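PDB 5NTD: leucyl aminopeptidase from Trypanosoma brucei brucei, which probably removes amino acids such as leucine from the N-terminal ends of peptides, as a manganese-containing M17 aminopeptidase that binds the inhibitor bestatin. Local coordinates for residues G[453-456]-G[457-460]; G[219-222]-G[223-226]; G[66-69]-G[70-73]; G[350-353]-G[354-357]. One frame throughout, in Å; residues are numbered along the deposited sequence.

In the fold
Three of the four local contacts belong to the catalytic domain, and interaction 3 lies far off in the N-terminal domain, its centre about 66 Å from that of interaction 4. Interactions 2 and 3 both start a helix with a side-chain cap, but interaction 2 is buried and built from threonines, while interaction 3 is partly buried and combines an asparagine cap with tyrosine, valine and alanine packing. Interactions 1 and 4 are turns that lead into the outer strands of one small sheet; they touch through Ala458 and Ile356. Both are pressed against the second subunit; interaction 1 is held by a serine hydroxyl and waters, interaction 4 by an arginine-aspartate salt bridge.

Interaction 1 (G[453-456]-G[457-460]); sequences FKSN and HADM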
ATOM      1  N   PHE G 453       3.364  17.034  20.746  1.00 30.11           N
ATOM      2  CA  PHE G 453       4.620  16.376  21.075  1.00 30.79           C
ATOM      3  C   PHE G 453       4.650  15.736  22.476  1.00 29.39           C
ATOM      4  O   PHE G 453       5.727  15.462  22.989  1.00 30.00           O
ATOM      5  CB  PHE G 453       5.793  17.365  20.883  1.00 29.80           C
ATOM      6  CG  PHE G 453       6.019  17.745  19.458  1.00 27.91           C
ATOM      7  CD1 PHE G 453       6.702  16.911  18.600  1.00 28.31           C
ATOM      8  CD2 PHE G 453       5.524  18.934  18.958  1.00 27.83           C
ATOM      9  CE1 PHE G 453       6.895  17.260  17.264  1.00 27.79           C
ATOM     10  CE2 PHE G 453       5.721  19.295  17.636  1.00 27.08           C
ATOM     11  CZ  PHE G 453       6.411  18.459  16.787  1.00 26.97           C
ATOM     12  N   LYS G 454       3.490  15.502  23.065  1.00 28.22           N
ATOM     13  CA  LYS G 454       3.411  14.905  24.422  1.00 28.89           C
ATOM     14  C   LYS G 454       4.011  13.485  24.358  1.00 29.13           C
ATOM     15  O   LYS G 454       3.795  12.742  23.406  1.00 29.26           O
ATOM     16  CB  LYS G 454       1.989  14.921  25.029  1.00 28.08           C
ATOM     17  N   SER G 455       4.791  13.155  25.370  1.00 28.20           N
ATOM     18  CA  SER G 455       5.413  11.835  25.517  1.00 27.60           C
ATOM     19  C   SER G 455       5.080  11.251  26.882  1.00 28.06           C
ATOM     20  O   SER G 455       5.033  11.963  27.863  1.00 27.49           O
ATOM     21  CB  SER G 455       6.930  11.945  25.346  1.00 26.57           C
ATOM     22  OG  SER G 455       7.601  10.760  25.720  1.00 25.19           O
ATOM     23  N   ASN G 456       4.897   9.943  26.934  1.00 28.72           N
ATOM     24  CA  ASN G 456       4.716   9.251  28.228  1.00 30.34           C
ATOM     25  C   ASN G 456       5.955   9.333  29.157  1.00 31.52           C
ATOM     26  O   ASN G 456       5.828   9.496  30.360  1.00 29.33           O
ATOM     27  CB  ASN G 456       4.425   7.764  28.036  1.00 30.71           C
ATOM     28  CG  ASN G 456       3.002   7.492  27.563  1.00 31.23           C
ATOM     29  OD1 ASN G 456       2.093   8.262  27.836  1.00 30.97           O
ATOM     30  ND2 ASN G 456       2.816   6.366  26.888  1.00 30.20           N
ATOM     31  N   HIS G 457       7.131   9.229  28.560  1.00 31.86           N
ATOM     32  CA  HIS G 457       8.373   9.055  29.341  1.00 34.12           C
ATOM     33  C   HIS G 457       9.464  10.103  29.182  1.00 34.72           C
ATOM     34  O   HIS G 457      10.360  10.192  30.001  1.00 37.13           O
ATOM     35  CB  HIS G 457       8.989   7.718  28.998  1.00 35.91           C
ATOM     36  CG  HIS G 457       8.030   6.589  29.137  1.00 37.95           C
ATOM     37  ND1 HIS G 457       7.322   6.352  30.298  1.00 37.20           N
ATOM     38  CD2 HIS G 457       7.620   5.661  28.239  1.00 40.04           C
ATOM     39  CE1 HIS G 457       6.558   5.290  30.128  1.00 40.23           C
ATOM     40  NE2 HIS G 457       6.713   4.858  28.884  1.00 42.89           N
ATOM     41  N   ALA G 458       9.411  10.857  28.105  1.00 33.32           N
ATOM     42  CA  ALA G 458      10.417  11.887  27.828  1.00 32.29           C
ATOM     43  C   ALA G 458       9.748  13.237  27.901  1.00 30.86           C
ATOM     44  O   ALA G 458       8.525  13.326  27.933  1.00 31.74           O
ATOM     45  CB  ALA G 458      11.050  11.667  26.459  1.00 31.70           C
ATOM     46  N   ASP G 459      10.545  14.289  27.837  1.00 30.26           N
ATOM     47  CA  ASP G 459       9.988  15.662  27.812  1.00 28.81           C
ATOM     48  C   ASP G 459       9.112  15.890  26.590  1.00 27.76           C
ATOM     49  O   ASP G 459       8.094  16.520  26.671  1.00 29.01           O
ATOM     50  CB  ASP G 459      11.077  16.722  27.851  1.00 29.09           C
ATOM     51  CG  ASP G 459      11.823  16.731  29.149  1.00 28.47           C
ATOM     52  OD1 ASP G 459      11.196  16.564  30.206  1.00 28.79           O
ATOM     53  OD2 ASP G 459      13.058  16.876  29.102  1.00 28.25           O
ATOM     54  N   MET G 460       9.514  15.327  25.481  1.00 27.31           N
ATOM     55  CA  MET G 460       8.746  15.428  24.238  1.00 27.79           C
ATOM     56  C   MET G 460       9.038  14.268  23.302  1.00 27.94           C
ATOM     57  O   MET G 460      10.040  13.559  23.440  1.00 27.74           O
ATOM     58  CB  MET G 460       9.068  16.741  23.518  1.00 28.14           C
ATOM     59  CG  MET G 460      10.488  16.781  22.939  1.00 28.51           C
ATOM     60  SD  MET G 460      11.010  18.437  22.437  1.00 28.45           S
ATOM     61  CE  MET G 460      11.329  19.160  24.033  1.00 30.91           C
TER
HETATM   62  O   HOH W   1       5.950  15.091  27.157  1.00 31.98           O
HETATM   63  O   HOH W   2       7.005   7.521  32.702  1.00 37.90           O
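Ser455 OG is gripped by two backbone N-H groups. Ala458 N gives the straighter bond, 3.0 Å to Ser455 OG at an N-H...O angle of 160°, and His457 N gives a longer one of 3.3 Å to the same oxygen. The hydroxyl stands anti to its own backbone nitrogen (chi1 169°), which swings OG back over the following peptides; it is also bonded to Glu366 OE1 of strand 364-366. A serine suits this place because one small hydroxyl can accept from backbone groups and still serve a carboxylate.

At the corner, Asn456 CB sits over the centre of one face of the His457 imidazole, a CH-pi contact of 3.7 Å from CB to the ring centroid. The same ring meets a water in its plane, 2.7 Å from His457 ND1, and this water donates a longer bond to Asn456 O. The asparagine amide reaches the second subunit, where its ND2 bonds to Ser503 O. A second water forms a bridge, accepting from Ser455 N at 2.9 Å and donating to Asp459 O.

Where the two arms reconverge, Phe453 O receives a CA-H...O contact from Met460 CA at 3.3 Å, and Phe453 CB lies 4.2 Å from Met460 CB. Lys168 of the second subunit bonds to both Ser455 O and Ala458 O. Ser455 OG with His457 N, two residues on, makes an ST turn, and the straighter bond from Ala458 N, three residues on, tightens it, reversing the chain just before strand 460-461 joins strand 364-366 at a subunit interface.

Interaction 2 (G[219-222]-G[223-226]); sequences LLTT and ATFT
The Phe225 ring is met obliquely by Leu220, whose CD2 comes to 4.0 Å from Phe225 CD2, while Leu220 CD1 lies 3.9 Å from Phe225 CB. Leu339 and Leu341 of strand 334-344 also pack on the phenylalanine, so a large flat hydrocarbon fits well between loop and sheet.

Beside this apolar patch, Thr221 and Thr224 grip each other through a capping box at the start of helix 222-236. Thr221, the N-cap, accepts from Thr224 N through OG1, 2.9 Å apart and nearly straight at 169°. Its hydroxyl lies between the backbone nitrogen and the carbonyl carbon (chi1 72°), a position that turns it toward the first turn of the helix. In return Thr221 N donates to Thr224 OG1 at 2.8 Å. Thr224 OG1 in turn donates a hydrogen bond to Leu219 O, 2.8 Å away, meeting a lone pair in the carbonyl plane. Threonine suits both places: its hydroxyl is short enough to double back on the main chain, and its methyl belongs in a buried setting, where Thr224 rests on Leu12 and Val16 of helix 6-20.

Thr222 O is held twice by one residue, by Thr226 N at 3.2 Å and by Thr226 OG1 at 2.8 Å, and Thr222 OG1 bonds to Ala266 O.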
ATOM      1  N   LEU G 219      30.488  11.635  -2.776  1.00 28.71           N
ATOM      2  CA  LEU G 219      31.478  12.749  -2.894  1.00 27.01           C
ATOM      3  C   LEU G 219      31.360  13.748  -1.762  1.00 27.30           C
ATOM      4  O   LEU G 219      32.346  14.156  -1.154  1.00 26.03           O
ATOM      5  CB  LEU G 219      31.319  13.476  -4.202  1.00 26.56           C
ATOM      6  CG  LEU G 219      31.664  12.648  -5.434  1.00 27.76           C
ATOM      7  CD1 LEU G 219      31.405  13.461  -6.695  1.00 28.54           C
ATOM      8  CD2 LEU G 219      33.110  12.183  -5.427  1.00 27.44           C
ATOM      9  N   LEU G 220      30.128  14.150  -1.484  1.00 27.73           N
ATOM     10  CA  LEU G 220      29.863  15.074  -0.388  1.00 26.90           C
ATOM     11  C   LEU G 220      29.385  14.322   0.820  1.00 26.68           C
ATOM     12  O   LEU G 220      28.193  14.032   0.998  1.00 28.25           O
ATOM     13  CB  LEU G 220      28.888  16.181  -0.773  1.00 28.15           C
ATOM     14  CG  LEU G 220      28.866  17.229   0.367  1.00 28.15           C
ATOM     15  CD1 LEU G 220      30.080  18.155   0.338  1.00 28.98           C
ATOM     16  CD2 LEU G 220      27.621  18.045   0.295  1.00 29.25           C
ATOM     17  N   THR G 221      30.331  14.096   1.696  1.00 27.00           N
ATOM     18  CA  THR G 221      30.122  13.384   2.961  1.00 26.00           C
ATOM     19  C   THR G 221      30.221  14.345   4.130  1.00 26.16           C
ATOM     20  O   THR G 221      30.526  15.523   3.953  1.00 27.46           O
ATOM     21  CB  THR G 221      31.171  12.301   3.146  1.00 25.54           C
ATOM     22  OG1 THR G 221      32.431  12.909   3.428  1.00 25.59           O
ATOM     23  CG2 THR G 221      31.303  11.455   1.919  1.00 24.84           C
ATOM     24  N   THR G 222      29.953  13.857   5.331  1.00 25.89           N
ATOM     25  CA  THR G 222      30.094  14.693   6.503  1.00 26.52           C
ATOM     26  C   THR G 222      31.548  15.190   6.612  1.00 27.35           C
ATOM     27  O   THR G 222      31.799  16.334   6.962  1.00 27.79           O
ATOM     28  CB  THR G 222      29.749  13.990   7.816  1.00 27.70           C
ATOM     29  OG1 THR G 222      30.570  12.838   7.984  1.00 28.06           O
ATOM     30  CG2 THR G 222      28.276  13.591   7.853  1.00 28.61           C
ATOM     31  N   ALA G 223      32.490  14.335   6.220  1.00 28.07           N
ATOM     32  CA  ALA G 223      33.923  14.648   6.273  1.00 27.44           C
ATOM     33  C   ALA G 223      34.332  15.613   5.176  1.00 28.86           C
ATOM     34  O   ALA G 223      35.077  16.594   5.457  1.00 30.05           O
ATOM     35  CB  ALA G 223      34.779  13.402   6.185  1.00 27.75           C
ATOM     36  N   THR G 224      33.889  15.380   3.938  1.00 27.12           N
ATOM     37  CA  THR G 224      34.317  16.291   2.859  1.00 27.18           C
ATOM     38  C   THR G 224      33.684  17.682   2.992  1.00 27.19           C
ATOM     39  O   THR G 224      34.308  18.696   2.669  1.00 26.40           O
ATOM     40  CB  THR G 224      34.126  15.755   1.457  1.00 26.73           C
ATOM     41  OG1 THR G 224      32.750  15.484   1.227  1.00 26.75           O
ATOM     42  CG2 THR G 224      34.950  14.528   1.272  1.00 26.71           C
ATOM     43  N   PHE G 225      32.456  17.731   3.483  1.00 27.20           N
ATOM     44  CA  PHE G 225      31.785  19.028   3.711  1.00 27.02           C
ATOM     45  C   PHE G 225      32.609  19.803   4.765  1.00 28.88           C
ATOM     46  O   PHE G 225      32.891  20.988   4.619  1.00 27.79           O
ATOM     47  CB  PHE G 225      30.364  18.831   4.185  1.00 26.41           C
ATOM     48  CG  PHE G 225      29.437  20.007   3.945  1.00 26.17           C
ATOM     49  CD1 PHE G 225      29.883  21.305   3.801  1.00 25.69           C
ATOM     50  CD2 PHE G 225      28.058  19.779   3.925  1.00 26.72           C
ATOM     51  CE1 PHE G 225      28.995  22.345   3.611  1.00 26.33           C
ATOM     52  CE2 PHE G 225      27.153  20.829   3.730  1.00 26.92           C
ATOM     53  CZ  PHE G 225      27.622  22.115   3.589  1.00 26.57           C
ATOM     54  N   THR G 226      33.002  19.097   5.803  1.00 29.95           N
ATOM     55  CA  THR G 226      33.816  19.704   6.850  1.00 31.97           C
ATOM     56  C   THR G 226      35.157  20.228   6.280  1.00 32.98           C
ATOM     57  O   THR G 226      35.585  21.335   6.604  1.00 33.06           O
ATOM     58  CB  THR G 226      34.080  18.710   7.986  1.00 32.61           C
ATOM     59  OG1 THR G 226      32.822  18.366   8.579  1.00 32.30           O
ATOM     60  CG2 THR G 226      34.995  19.330   9.070  1.00 32.99           C
TER

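Interaction 3 (G[66-69]-G[70-73]); sequences FYNP and AVAE
Tyr67 reaches along the first turn of helix 69-77 with its ring set obliquely to the side chains it meets. Tyr67 CD2 lies 3.9 Å from Val71 CG1, and farther out Tyr67 OH comes within 3.2 Å of Ala72 CB. The alanine methyl is small enough to let the tyrosine lie this close to the helix. Val71 CG1 faces two rings: besides Tyr67 it approaches the Phe66 ring at its edge, near the ring plane, with Phe66 CE1 4.3 Å away. The other valine branch, CG2, sits against Asn68 OD1 and Phe66 O, so the two methyls of the branched side chain divide the work between the aromatic rings and the polar cap.

Asn68 is the N-cap of this helix. Its CG lies between the backbone nitrogen and the carbonyl carbon (chi1 82°), which folds the amide back over the helix start. Asn68 OD1 accepts from Val71 N at 3.1 Å, straight at 167° and nearly along the C=O axis; a second bond, from Ala70 N to the same OD1, is shorter at 2.9 Å but strongly bent and weak. Asparagine suits this place because its carbonyl takes up N-H groups that have no helical partner. Next comes Pro69, which lacks an N-H and so adds no further donor to be capped. The regular helix bonds then begin with Ala72 N to Asn68 O, 3.1 Å long, and Glu73 N to Pro69 O. Phe66 and Val71 both rest on Val102 of strand 99-107, tying this helix to the sheet of the N-terminal domain, while Phe66 stacks edge-to-face with Phe144.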
ATOM      1  N   PHE G  66      23.900  43.848 -31.915  1.00 36.89           N
ATOM      2  CA  PHE G  66      23.429  42.676 -32.703  1.00 34.46           C
ATOM      3  C   PHE G  66      22.101  42.959 -33.375  1.00 34.88           C
ATOM      4  O   PHE G  66      21.551  42.082 -34.023  1.00 36.75           O
ATOM      5  CB  PHE G  66      23.330  41.407 -31.810  1.00 33.58           C
ATOM      6  CG  PHE G  66      22.465  41.596 -30.600  1.00 33.59           C
ATOM      7  CD1 PHE G  66      21.095  41.500 -30.693  1.00 33.72           C
ATOM      8  CD2 PHE G  66      23.038  41.945 -29.370  1.00 34.66           C
ATOM      9  CE1 PHE G  66      20.295  41.718 -29.581  1.00 36.44           C
ATOM     10  CE2 PHE G  66      22.247  42.179 -28.256  1.00 35.99           C
ATOM     11  CZ  PHE G  66      20.877  42.063 -28.353  1.00 36.77           C
ATOM     12  N   TYR G  67      21.531  44.120 -33.121  1.00 33.65           N
ATOM     13  CA  TYR G  67      20.141  44.371 -33.524  1.00 35.91           C
ATOM     14  C   TYR G  67      20.081  44.531 -35.024  1.00 37.28           C
ATOM     15  O   TYR G  67      20.937  45.140 -35.611  1.00 39.77           O
ATOM     16  CB  TYR G  67      19.559  45.617 -32.854  1.00 38.28           C
ATOM     17  CG  TYR G  67      18.056  45.775 -33.013  1.00 40.35           C
ATOM     18  CD1 TYR G  67      17.508  46.464 -34.077  1.00 43.29           C
ATOM     19  CD2 TYR G  67      17.181  45.247 -32.063  1.00 45.44           C
ATOM     20  CE1 TYR G  67      16.124  46.611 -34.208  1.00 47.00           C
ATOM     21  CE2 TYR G  67      15.795  45.393 -32.179  1.00 45.55           C
ATOM     22  CZ  TYR G  67      15.277  46.077 -33.255  1.00 47.02           C
ATOM     23  OH  TYR G  67      13.915  46.187 -33.366  1.00 51.09           O
ATOM     24  N   ASN G  68      19.065  43.949 -35.622  1.00 37.37           N
ATOM     25  CA  ASN G  68      18.783  44.122 -37.041  1.00 35.54           C
ATOM     26  C   ASN G  68      17.327  43.731 -37.287  1.00 34.67           C
ATOM     27  O   ASN G  68      16.612  43.449 -36.337  1.00 38.06           O
ATOM     28  CB  ASN G  68      19.771  43.324 -37.888  1.00 37.04           C
ATOM     29  CG  ASN G  68      19.393  41.864 -38.028  1.00 39.09           C
ATOM     30  OD1 ASN G  68      18.518  41.357 -37.330  1.00 41.10           O
ATOM     31  ND2 ASN G  68      20.066  41.173 -38.937  1.00 40.49           N
ATOM     32  N   PRO G  69      16.867  43.711 -38.541  1.00 33.60           N
ATOM     33  CA  PRO G  69      15.421  43.475 -38.734  1.00 33.89           C
ATOM     34  C   PRO G  69      14.931  42.067 -38.387  1.00 35.54           C
ATOM     35  O   PRO G  69      13.757  41.884 -38.043  1.00 36.69           O
ATOM     36  CB  PRO G  69      15.231  43.721 -40.240  1.00 33.83           C
ATOM     37  CG  PRO G  69      16.348  44.666 -40.583  1.00 33.25           C
ATOM     38  CD  PRO G  69      17.507  44.224 -39.762  1.00 32.16           C
ATOM     39  N   ALA G  70      15.834  41.109 -38.436  1.00 33.34           N
ATOM     40  CA  ALA G  70      15.509  39.731 -38.010  1.00 34.54           C
ATOM     41  C   ALA G  70      15.239  39.664 -36.502  1.00 33.76           C
ATOM     42  O   ALA G  70      14.284  39.047 -36.031  1.00 35.86           O
ATOM     43  CB  ALA G  70      16.639  38.781 -38.386  1.00 36.17           C
ATOM     44  N   VAL G  71      16.085  40.348 -35.764  1.00 32.35           N
ATOM     45  CA  VAL G  71      15.945  40.454 -34.316  1.00 32.65           C
ATOM     46  C   VAL G  71      14.639  41.165 -33.948  1.00 32.42           C
ATOM     47  O   VAL G  71      13.932  40.777 -33.026  1.00 33.24           O
ATOM     48  CB  VAL G  71      17.130  41.179 -33.682  1.00 31.47           C
ATOM     49  CG1 VAL G  71      16.902  41.336 -32.180  1.00 32.07           C
ATOM     50  CG2 VAL G  71      18.413  40.406 -33.926  1.00 31.24           C
ATOM     51  N   ALA G  72      14.327  42.193 -34.703  1.00 32.39           N
ATOM     52  CA  ALA G  72      13.052  42.900 -34.541  1.00 32.62           C
ATOM     53  C   ALA G  72      11.895  41.932 -34.755  1.00 34.10           C
ATOM     54  O   ALA G  72      10.893  41.953 -34.024  1.00 34.81           O
ATOM     55  CB  ALA G  72      12.934  44.066 -35.516  1.00 31.67           C
ATOM     56  N   GLU G  73      12.033  41.085 -35.759  1.00 34.17           N
ATOM     57  CA  GLU G  73      10.975  40.072 -36.043  1.00 36.25           C
ATOM     58  C   GLU G  73      10.908  39.024 -34.901  1.00 35.48           C
ATOM     59  O   GLU G  73       9.824  38.574 -34.524  1.00 34.41           O
ATOM     60  CB  GLU G  73      11.203  39.391 -37.377  1.00 36.55           C
ATOM     61  CG  GLU G  73      10.079  38.469 -37.835  1.00 38.46           C
ATOM     62  CD  GLU G  73       8.747  39.159 -38.048  1.00 40.03           C
ATOM     63  OE1 GLU G  73       8.734  40.399 -38.072  1.00 46.36           O
ATOM     64  OE2 GLU G  73       7.694  38.484 -38.160  1.00 38.39           O
TER

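Interaction 4 (G[350-353]-G[354-357]); sequences SYRN and DDII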
ATOM      1  N   SER G 350      22.102   2.203  14.359  1.00 29.86           N
ATOM      2  CA  SER G 350      20.982   3.134  14.145  1.00 29.51           C
ATOM      3  C   SER G 350      20.291   3.516  15.432  1.00 28.16           C
ATOM      4  O   SER G 350      19.946   2.658  16.240  1.00 30.70           O
ATOM      5  CB  SER G 350      19.953   2.566  13.187  1.00 30.64           C
ATOM      6  OG  SER G 350      20.340   2.741  11.836  1.00 30.94           O
ATOM      7  N   TYR G 351      20.077   4.802  15.618  1.00 26.10           N
ATOM      8  CA  TYR G 351      19.147   5.225  16.641  1.00 27.33           C
ATOM      9  C   TYR G 351      17.748   4.684  16.263  1.00 27.83           C
ATOM     10  O   TYR G 351      17.426   4.519  15.096  1.00 27.14           O
ATOM     11  CB  TYR G 351      19.187   6.746  16.918  1.00 27.94           C
ATOM     12  CG  TYR G 351      18.408   7.702  16.033  1.00 27.60           C
ATOM     13  CD1 TYR G 351      18.532   7.694  14.645  1.00 27.87           C
ATOM     14  CD2 TYR G 351      17.589   8.671  16.608  1.00 28.60           C
ATOM     15  CE1 TYR G 351      17.819   8.595  13.858  1.00 27.52           C
ATOM     16  CE2 TYR G 351      16.887   9.572  15.833  1.00 28.19           C
ATOM     17  CZ  TYR G 351      17.004   9.525  14.460  1.00 27.41           C
ATOM     18  OH  TYR G 351      16.283  10.435  13.724  1.00 28.02           O
ATOM     19  N   ARG G 352      16.959   4.383  17.270  1.00 28.73           N
ATOM     20  CA  ARG G 352      15.759   3.583  17.075  1.00 29.75           C
ATOM     21  C   ARG G 352      14.466   4.344  17.263  1.00 30.82           C
ATOM     22  O   ARG G 352      14.429   5.391  17.902  1.00 32.17           O
ATOM     23  CB  ARG G 352      15.719   2.416  18.045  1.00 30.24           C
ATOM     24  CG  ARG G 352      16.948   1.547  18.010  1.00 29.95           C
ATOM     25  CD  ARG G 352      16.814   0.519  19.107  1.00 30.12           C
ATOM     26  NE  ARG G 352      18.030  -0.278  19.240  1.00 30.24           N
ATOM     27  CZ  ARG G 352      19.095   0.066  19.964  1.00 29.53           C
ATOM     28  NH1 ARG G 352      20.121  -0.763  20.031  1.00 29.08           N
ATOM     29  NH2 ARG G 352      19.114   1.205  20.667  1.00 30.72           N
ATOM     30  N   ASN G 353      13.425   3.795  16.666  1.00 29.09           N
ATOM     31  CA  ASN G 353      12.060   4.234  16.916  1.00 29.50           C
ATOM     32  C   ASN G 353      11.616   3.682  18.256  1.00 29.28           C
ATOM     33  O   ASN G 353      11.160   2.548  18.345  1.00 30.25           O
ATOM     34  CB  ASN G 353      11.116   3.753  15.808  1.00 29.84           C
ATOM     35  CG  ASN G 353      11.578   4.181  14.434  1.00 29.27           C
ATOM     36  OD1 ASN G 353      11.614   5.375  14.147  1.00 30.23           O
ATOM     37  ND2 ASN G 353      11.915   3.229  13.584  1.00 27.62           N
ATOM     38  N   ASP G 354      11.792   4.494  19.286  1.00 30.43           N
ATOM     39  CA  ASP G 354      11.662   4.139  20.762  1.00 31.46           C
ATOM     40  C   ASP G 354      12.792   4.723  21.620  1.00 30.20           C
ATOM     41  O   ASP G 354      12.637   4.863  22.828  1.00 30.51           O
ATOM     42  CB  ASP G 354      11.677   2.620  21.056  1.00 31.50           C
ATOM     43  CG  ASP G 354      10.317   2.013  20.997  1.00 34.73           C
ATOM     44  OD1 ASP G 354       9.308   2.756  20.960  1.00 37.25           O
ATOM     45  OD2 ASP G 354      10.230   0.752  20.922  1.00 40.01           O
ATOM     46  N   ASP G 355      13.949   4.918  21.012  1.00 28.40           N
ATOM     47  CA  ASP G 355      15.106   5.414  21.758  1.00 29.08           C
ATOM     48  C   ASP G 355      14.761   6.791  22.346  1.00 29.71           C
ATOM     49  O   ASP G 355      13.958   7.540  21.802  1.00 28.55           O
ATOM     50  CB  ASP G 355      16.358   5.550  20.906  1.00 28.45           C
ATOM     51  CG  ASP G 355      17.122   4.272  20.756  1.00 29.32           C
ATOM     52  OD1 ASP G 355      16.803   3.244  21.385  1.00 31.88           O
ATOM     53  OD2 ASP G 355      18.073   4.258  19.955  1.00 29.66           O
ATOM     54  N   ILE G 356      15.366   7.083  23.492  1.00 30.21           N
ATOM     55  CA  ILE G 356      15.198   8.378  24.148  1.00 28.85           C
ATOM     56  C   ILE G 356      16.547   9.081  24.114  1.00 30.23           C
ATOM     57  O   ILE G 356      17.550   8.589  24.615  1.00 30.61           O
ATOM     58  CB  ILE G 356      14.664   8.254  25.566  1.00 28.10           C
ATOM     59  CG1 ILE G 356      13.246   7.705  25.511  1.00 27.87           C
ATOM     60  CG2 ILE G 356      14.647   9.608  26.261  1.00 28.86           C
ATOM     61  CD1 ILE G 356      12.654   7.366  26.853  1.00 27.19           C
ATOM     62  N   ILE G 357      16.534  10.266  23.532  1.00 30.78           N
ATOM     63  CA  ILE G 357      17.742  11.103  23.363  1.00 30.77           C
ATOM     64  C   ILE G 357      17.821  12.179  24.435  1.00 29.53           C
ATOM     65  O   ILE G 357      16.829  12.830  24.762  1.00 29.57           O
ATOM     66  CB  ILE G 357      17.711  11.824  22.001  1.00 32.18           C
ATOM     67  CG1 ILE G 357      17.929  10.820  20.884  1.00 32.25           C
ATOM     68  CG2 ILE G 357      18.762  12.931  21.918  1.00 33.48           C
ATOM     69  CD1 ILE G 357      17.556  11.398  19.519  1.00 33.93           C
TER
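Arg352 runs beside the Asp355 carboxylate from root to tip. Arg352 CB lies 3.5 Å from Asp355 OD2, CG is equally close to that oxygen, and CD has moved on to Asp355 OD1 at 3.6 Å. The extended chain lays these carbons alongside the carboxylate, and a turn about the last torsion points NH2 at it. Arg352 NH2 donates to the syn lone pair of Asp355 OD1, 3.2 Å away at 159°, and that oxygen lies close to the guanidinium plane; a longer bond from NH2 to OD2 is weak. The two planes stand 78° apart, so one nitrogen carries the salt bridge and the usual side-by-side pairing does not arise. NE makes a second salt bridge, with Glu343 of the second subunit.

The backbone joins in. Arg352 N donates to Asp355 OD2 at 2.9 Å from above the carboxylate plane, 65° out of it, and Arg352 O accepts from Asp355 N at 3.2 Å, closing a beta turn over Asn353 and Asp354. Asp354 accepts from Leu308 N and Lys310 N of the second subunit. Across the mouth of the turn, Tyr351 CD2 on the incoming arm touches Ile357 CD1 of strand 356-358 at 4.0 Å; the tyrosine OH bonds to Thr370 O, and its side chain is about 7 Å from a manganese ion.

Aspartate suits position 355 because one short carboxylate serves both a backbone N-H and a cation. A fixed positive charge between Asp355 and Glu343 of the second subunit would be expected to favour ionised carboxylates and to link the turn electrostatically to that subunit.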